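Local coordinates for RagB/SusD domain protein (Flavobacterium johnsoniae, PDB 5J90), which probably binds chitin chains at the cell surface as a SusD-like component of a chitin-utilization system, at residues K276-P281 against A374-D379; A363-D366 against G372-G375. One frame throughout, in Å; residues are numbered along the deposited sequence.

Contact 1 of 2, residues K276-P281 against A374-D379; sequences KGYQDP and AGYIAD
Tyr278 turns its CB and one flank of its ring toward the side chain of Tyr376 on helix 373-378. Tyr278 CD2 lies 3.3 Å from Tyr376 OH, while Tyr278 CB packs on Tyr376 CE2 at 3.8 Å. The two tyrosines cross at roughly a right angle, their ring planes 82° apart and their centroids 5.9 Å, an oblique pairing. Tyr278 OH is hydrogen-bonded to the backbone O of Val403.

At Gln279 the chain takes a positive phi and closes helix 269-277 with a Schellman motif; the bond from Gln279 N to Lys276 O measures 2.9 Å. The exposed Gln279 thus ends one helix, and the chain bends at once toward helix 283-286, with the Asp280 side chain capping a backbone N in the turn that leads there. This short link between helices belongs to the largely helical SusD fold, whose family is grouped with the TPR proteins.

Asp280 meets Tyr376 through its carboxylate. Tyr376 OH gives a weak hydrogen bond to Asp280 OD2 at 2.7 Å, the carboxylate plane being turned 62° from the ring. Tyr376 can reach this far because its CG lies anti to the backbone N (chi1 180°), carrying the ring out from the helix. Asp280 OD2 also takes a salt bridge from Arg282 NH2, and the Tyr376 hydroxyl is hydrogen-bonded to Gln423 NE2, so both buried oxygens have more than one partner; the arginine probably helps to keep the carboxylate ionised. Pro281 comes last, its CD lying 4.4 Å from Tyr376 CD2, a looser apolar touch at the CD2 side of the ring.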
ATOM      1  N   LYS A 276     -21.905  -8.444  25.215  1.00 13.50           N
ATOM      2  CA  LYS A 276     -22.621  -9.525  25.903  1.00 14.71           C
ATOM      3  C   LYS A 276     -21.678 -10.671  26.249  1.00 17.26           C
ATOM      4  O   LYS A 276     -21.768 -11.251  27.331  1.00 17.65           O
ATOM      5  CB  LYS A 276     -23.764 -10.069  25.051  1.00 16.91           C
ATOM      6  CG  LYS A 276     -25.061  -9.305  25.140  1.00 20.48           C
ATOM      7  CD  LYS A 276     -26.163 -10.157  24.525  1.00 30.18           C
ATOM      8  CE  LYS A 276     -27.550  -9.653  24.853  1.00 34.43           C
ATOM      9  NZ  LYS A 276     -28.559 -10.345  24.000  1.00 27.29           N
ATOM     10  N   GLY A 277     -20.779 -11.012  25.329  1.00 14.48           N
ATOM     11  CA  GLY A 277     -19.841 -12.098  25.566  1.00 14.72           C
ATOM     12  C   GLY A 277     -19.033 -11.865  26.827  1.00 15.65           C
ATOM     13  O   GLY A 277     -18.827 -12.776  27.637  1.00 17.84           O
ATOM     14  N   TYR A 278     -18.577 -10.630  27.000  1.00 15.16           N
ATOM     15  CA  TYR A 278     -17.788 -10.257  28.165  1.00 15.17           C
ATOM     16  C   TYR A 278     -18.640  -9.888  29.381  1.00 14.78           C
ATOM     17  O   TYR A 278     -18.094  -9.593  30.436  1.00 15.09           O
ATOM     18  CB  TYR A 278     -16.893  -9.057  27.839  1.00 14.98           C
ATOM     19  CG  TYR A 278     -15.685  -9.331  26.958  1.00 15.27           C
ATOM     20  CD1 TYR A 278     -15.099 -10.594  26.878  1.00 13.75           C
ATOM     21  CD2 TYR A 278     -15.109  -8.300  26.224  1.00 14.74           C
ATOM     22  CE1 TYR A 278     -13.976 -10.819  26.079  1.00 14.19           C
ATOM     23  CE2 TYR A 278     -13.996  -8.513  25.430  1.00 13.44           C
ATOM     24  CZ  TYR A 278     -13.432  -9.768  25.356  1.00 13.39           C
ATOM     25  OH  TYR A 278     -12.313  -9.956  24.563  1.00 13.71           O
ATOM     26  N   GLN A 279     -19.964  -9.890  29.226  1.00 13.84           N
ATOM     27  CA  GLN A 279     -20.872  -9.396  30.271  1.00 15.60           C
ATOM     28  C   GLN A 279     -20.387  -8.045  30.784  1.00 16.80           C
ATOM     29  O   GLN A 279     -20.274  -7.804  31.985  1.00 16.80           O
ATOM     30  CB  GLN A 279     -20.994 -10.403  31.418  1.00 18.43           C
ATOM     31  CG  GLN A 279     -21.643 -11.711  31.006  1.00 21.88           C
ATOM     32  CD  GLN A 279     -21.788 -12.678  32.165  1.00 35.54           C
ATOM     33  OE1 GLN A 279     -21.898 -12.267  33.321  1.00 35.32           O
ATOM     34  NE2 GLN A 279     -21.779 -13.970  31.860  1.00 41.99           N
ATOM     35  N   ASP A 280     -20.088  -7.166  29.835  1.00 15.14           N
ATOM     36  CA  ASP A 280     -19.434  -5.903  30.115  1.00 12.58           C
ATOM     37  C   ASP A 280     -20.426  -4.925  30.740  1.00 12.14           C
ATOM     38  O   ASP A 280     -21.441  -4.606  30.127  1.00 13.31           O
ATOM     39  CB  ASP A 280     -18.904  -5.362  28.782  1.00 14.07           C
ATOM     40  CG  ASP A 280     -17.905  -4.247  28.954  1.00 12.97           C
ATOM     41  OD1 ASP A 280     -18.155  -3.330  29.752  1.00 12.58           O
ATOM     42  OD2 ASP A 280     -16.848  -4.292  28.274  1.00 13.14           O
ATOM     43  N   PRO A 281     -20.130  -4.430  31.955  1.00 12.40           N
ATOM     44  CA  PRO A 281     -21.085  -3.535  32.625  1.00 15.09           C
ATOM     45  C   PRO A 281     -21.244  -2.181  31.933  1.00 16.40           C
ATOM     46  O   PRO A 281     -22.186  -1.453  32.244  1.00 17.06           O
ATOM     47  CB  PRO A 281     -20.483  -3.355  34.024  1.00 15.63           C
ATOM     48  CG  PRO A 281     -19.028  -3.621  33.848  1.00 17.05           C
ATOM     49  CD  PRO A 281     -18.940  -4.686  32.784  1.00 14.34           C
ATOM     50  N   ALA A 374     -11.571  -5.085  38.295  1.00 17.96           N
ATOM     51  CA  ALA A 374     -10.579  -6.093  38.651  1.00 16.05           C
ATOM     52  C   ALA A 374     -10.972  -7.493  38.173  1.00 16.70           C
ATOM     53  O   ALA A 374     -10.150  -8.216  37.606  1.00 18.53           O
ATOM     54  CB  ALA A 374     -10.321  -6.089  40.155  1.00 19.93           C
ATOM     55  N   GLY A 375     -12.227  -7.869  38.399  1.00 16.50           N
ATOM     56  CA  GLY A 375     -12.718  -9.174  37.992  1.00 17.27           C
ATOM     57  C   GLY A 375     -12.801  -9.317  36.484  1.00 15.07           C
ATOM     58  O   GLY A 375     -12.508 -10.378  35.927  1.00 18.74           O
ATOM     59  N   TYR A 376     -13.222  -8.240  35.829  1.00 15.80           N
ATOM     60  CA  TYR A 376     -13.320  -8.194  34.371  1.00 15.59           C
ATOM     61  C   TYR A 376     -11.938  -8.364  33.737  1.00 12.32           C
ATOM     62  O   TYR A 376     -11.762  -9.159  32.812  1.00 14.13           O
ATOM     63  CB  TYR A 376     -13.942  -6.855  33.975  1.00 14.06           C
ATOM     64  CG  TYR A 376     -14.129  -6.607  32.493  1.00 12.19           C
ATOM     65  CD1 TYR A 376     -13.129  -5.988  31.744  1.00 12.31           C
ATOM     66  CD2 TYR A 376     -15.312  -6.947  31.853  1.00 14.06           C
ATOM     67  CE1 TYR A 376     -13.303  -5.731  30.389  1.00 12.19           C
ATOM     68  CE2 TYR A 376     -15.494  -6.699  30.489  1.00 11.93           C
ATOM     69  CZ  TYR A 376     -14.479  -6.089  29.770  1.00 11.47           C
ATOM     70  OH  TYR A 376     -14.652  -5.834  28.429  1.00 12.64           O
ATOM     71  N   ILE A 377     -10.971  -7.635  34.280  1.00 12.84           N
ATOM     72  CA  ILE A 377      -9.590  -7.662  33.821  1.00 13.22           C
ATOM     73  C   ILE A 377      -8.939  -9.035  34.013  1.00 15.82           C
ATOM     74  O   ILE A 377      -8.115  -9.460  33.202  1.00 15.98           O
ATOM     75  CB  ILE A 377      -8.782  -6.572  34.544  1.00 14.24           C
ATOM     76  CG1 ILE A 377      -9.154  -5.191  33.989  1.00 13.66           C
ATOM     77  CG2 ILE A 377      -7.289  -6.825  34.435  1.00 14.87           C
ATOM     78  CD1 ILE A 377      -8.661  -4.043  34.837  1.00 15.32           C
ATOM     79  N   ALA A 378      -9.331  -9.743  35.071  1.00 16.07           N
ATOM     80  CA  ALA A 378      -8.723 -11.039  35.366  1.00 17.86           C
ATOM     81  C   ALA A 378      -9.403 -12.224  34.675  1.00 16.37           C
ATOM     82  O   ALA A 378      -8.901 -13.347  34.732  1.00 20.20           O
ATOM     83  CB  ALA A 378      -8.674 -11.265  36.878  1.00 18.46           C
ATOM     84  N   ASP A 379     -10.530 -11.983  34.008  1.00 15.85           N
ATOM     85  CA  ASP A 379     -11.308 -13.073  33.428  1.00 14.85           C
ATOM     86  C   ASP A 379     -10.667 -13.649  32.166  1.00 18.72           C
ATOM     87  O   ASP A 379     -10.500 -12.945  31.168  1.00 16.30           O
ATOM     88  CB  ASP A 379     -12.740 -12.622  33.140  1.00 19.42           C
ATOM     89  CG  ASP A 379     -13.627 -13.769  32.702  1.00 23.09           C
ATOM     90  OD1 ASP A 379     -13.402 -14.310  31.602  1.00 20.34           O
ATOM     91  OD2 ASP A 379     -14.553 -14.133  33.462  1.00 28.69           O
TER

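Contact 2 of 2, residues A363-D366 against G372-G375; sequences ASFD and GAAG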
ATOM      1  N   ALA A 363      -9.338   2.903  33.500  1.00 11.03           N
ATOM      2  CA  ALA A 363      -9.679   4.282  33.161  1.00 11.74           C
ATOM      3  C   ALA A 363     -11.064   4.364  32.519  1.00 10.84           C
ATOM      4  O   ALA A 363     -11.866   5.245  32.864  1.00 13.08           O
ATOM      5  CB  ALA A 363      -8.629   4.885  32.233  1.00 12.99           C
ATOM      6  N   SER A 364     -11.347   3.459  31.588  1.00 10.27           N
ATOM      7  CA  SER A 364     -12.640   3.443  30.921  1.00 11.22           C
ATOM      8  C   SER A 364     -13.787   3.093  31.881  1.00 12.79           C
ATOM      9  O   SER A 364     -14.836   3.738  31.849  1.00 12.52           O
ATOM     10  CB  SER A 364     -12.614   2.483  29.724  1.00 10.06           C
ATOM     11  OG  SER A 364     -13.874   2.457  29.079  1.00 10.78           O
ATOM     12  N   PHE A 365     -13.592   2.071  32.714  1.00 11.19           N
ATOM     13  CA  PHE A 365     -14.601   1.714  33.717  1.00 13.67           C
ATOM     14  C   PHE A 365     -14.890   2.913  34.616  1.00 12.71           C
ATOM     15  O   PHE A 365     -16.061   3.224  34.884  1.00 13.74           O
ATOM     16  CB  PHE A 365     -14.145   0.521  34.565  1.00 12.44           C
ATOM     17  CG  PHE A 365     -14.578  -0.826  34.035  1.00 11.87           C
ATOM     18  CD1 PHE A 365     -14.241  -1.241  32.749  1.00 12.74           C
ATOM     19  CD2 PHE A 365     -15.289  -1.702  34.845  1.00 14.77           C
ATOM     20  CE1 PHE A 365     -14.628  -2.489  32.279  1.00 15.28           C
ATOM     21  CE2 PHE A 365     -15.677  -2.947  34.382  1.00 14.99           C
ATOM     22  CZ  PHE A 365     -15.343  -3.346  33.097  1.00 14.75           C
ATOM     23  N   ASP A 366     -13.842   3.591  35.080  1.00 12.58           N
ATOM     24  CA  ASP A 366     -14.019   4.771  35.920  1.00 13.47           C
ATOM     25  C   ASP A 366     -14.760   5.872  35.169  1.00 15.84           C
ATOM     26  O   ASP A 366     -15.648   6.531  35.726  1.00 16.35           O
ATOM     27  CB  ASP A 366     -12.672   5.292  36.418  1.00 13.82           C
ATOM     28  CG  ASP A 366     -12.020   4.368  37.429  1.00 18.71           C
ATOM     29  OD1 ASP A 366     -12.707   3.477  37.978  1.00 21.01           O
ATOM     30  OD2 ASP A 366     -10.812   4.548  37.682  1.00 21.72           O
ATOM     31  N   GLY A 372     -16.284  -3.205  39.141  1.00 20.27           N
ATOM     32  CA  GLY A 372     -15.993  -4.568  38.737  1.00 17.95           C
ATOM     33  C   GLY A 372     -14.818  -4.728  37.794  1.00 17.05           C
ATOM     34  O   GLY A 372     -14.650  -5.790  37.208  1.00 18.14           O
ATOM     35  N   ALA A 373     -14.001  -3.689  37.659  1.00 17.74           N
ATOM     36  CA  ALA A 373     -12.872  -3.736  36.728  1.00 15.52           C
ATOM     37  C   ALA A 373     -11.905  -4.883  37.024  1.00 15.88           C
ATOM     38  O   ALA A 373     -11.466  -5.581  36.112  1.00 15.36           O
ATOM     39  CB  ALA A 373     -12.127  -2.404  36.719  1.00 17.03           C
ATOM     40  N   ALA A 374     -11.571  -5.085  38.295  1.00 17.96           N
ATOM     41  CA  ALA A 374     -10.579  -6.093  38.651  1.00 16.05           C
ATOM     42  C   ALA A 374     -10.972  -7.493  38.173  1.00 16.70           C
ATOM     43  O   ALA A 374     -10.150  -8.216  37.606  1.00 18.53           O
ATOM     44  CB  ALA A 374     -10.321  -6.089  40.155  1.00 19.93           C
ATOM     45  N   GLY A 375     -12.227  -7.869  38.399  1.00 16.50           N
ATOM     46  CA  GLY A 375     -12.718  -9.174  37.992  1.00 17.27           C
ATOM     47  C   GLY A 375     -12.801  -9.317  36.484  1.00 15.07           C
ATOM     48  O   GLY A 375     -12.508 -10.378  35.927  1.00 18.74           O
TER
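The backbone N of Ala373 is the polar atom nearest the ring of Phe365: Phe365 CD2 lies 3.7 Å from it and CE2 3.8 Å. The same two ring carbons also rest against Ala373 CA, so a single flank of the phenyl ring lies along the first residue of helix 373-378, approaching it obliquely. Ala373 CB, the methyl group, lies 3.7 Å from Phe365 CD2. Phe365 CG, turned off a staggered position (chi1 -92°), still comes within 4.0 Å of Ala373 CB. One residue back, Gly372 C is 3.9 Å from Phe365 CE2. Gly372 holds the N-cap position, and its positive phi of 95° lets the chain swing into the new helix close beside the ring.

Phe365 lies in the last turn of helix 353-368, which ends a few residues before helix 373-378 begins. The pair is therefore a contact between two successive helices joined by a short loop, with the ring packed between its own helix and the start of the next. Ser364 OG is hydrogen-bonded to Arg282 NH1, and Phe365 also packs on Val370 within the connecting loop. What joins the two segments is apolar van der Waals packing of a ring against a methyl group and backbone, with no directional bond between them, so it sets close approach but no specific bond geometry.

Overall arrangement
Contacts 1 and 2 have their centres about 9 Å apart, on the same side of the chain's centre, and both use helix 373-378. Their segments overlap at Ala374 and Gly375, but the touching residues of the helix are Ala373 in contact 2 and Tyr376 in contact 1. The chain supplies 276-281 first, then after a long excursion 363-366 on helix 353-368, and finally the shared helix. Contact 2 is thus local, while contact 1 is long-range. They meet directly: Phe365 CZ lies 3.5 Å from Tyr376 CG. Together they pack the short helix against helix 353-368 and the turn after helix 269-277, bringing together segments far apart in the sequence.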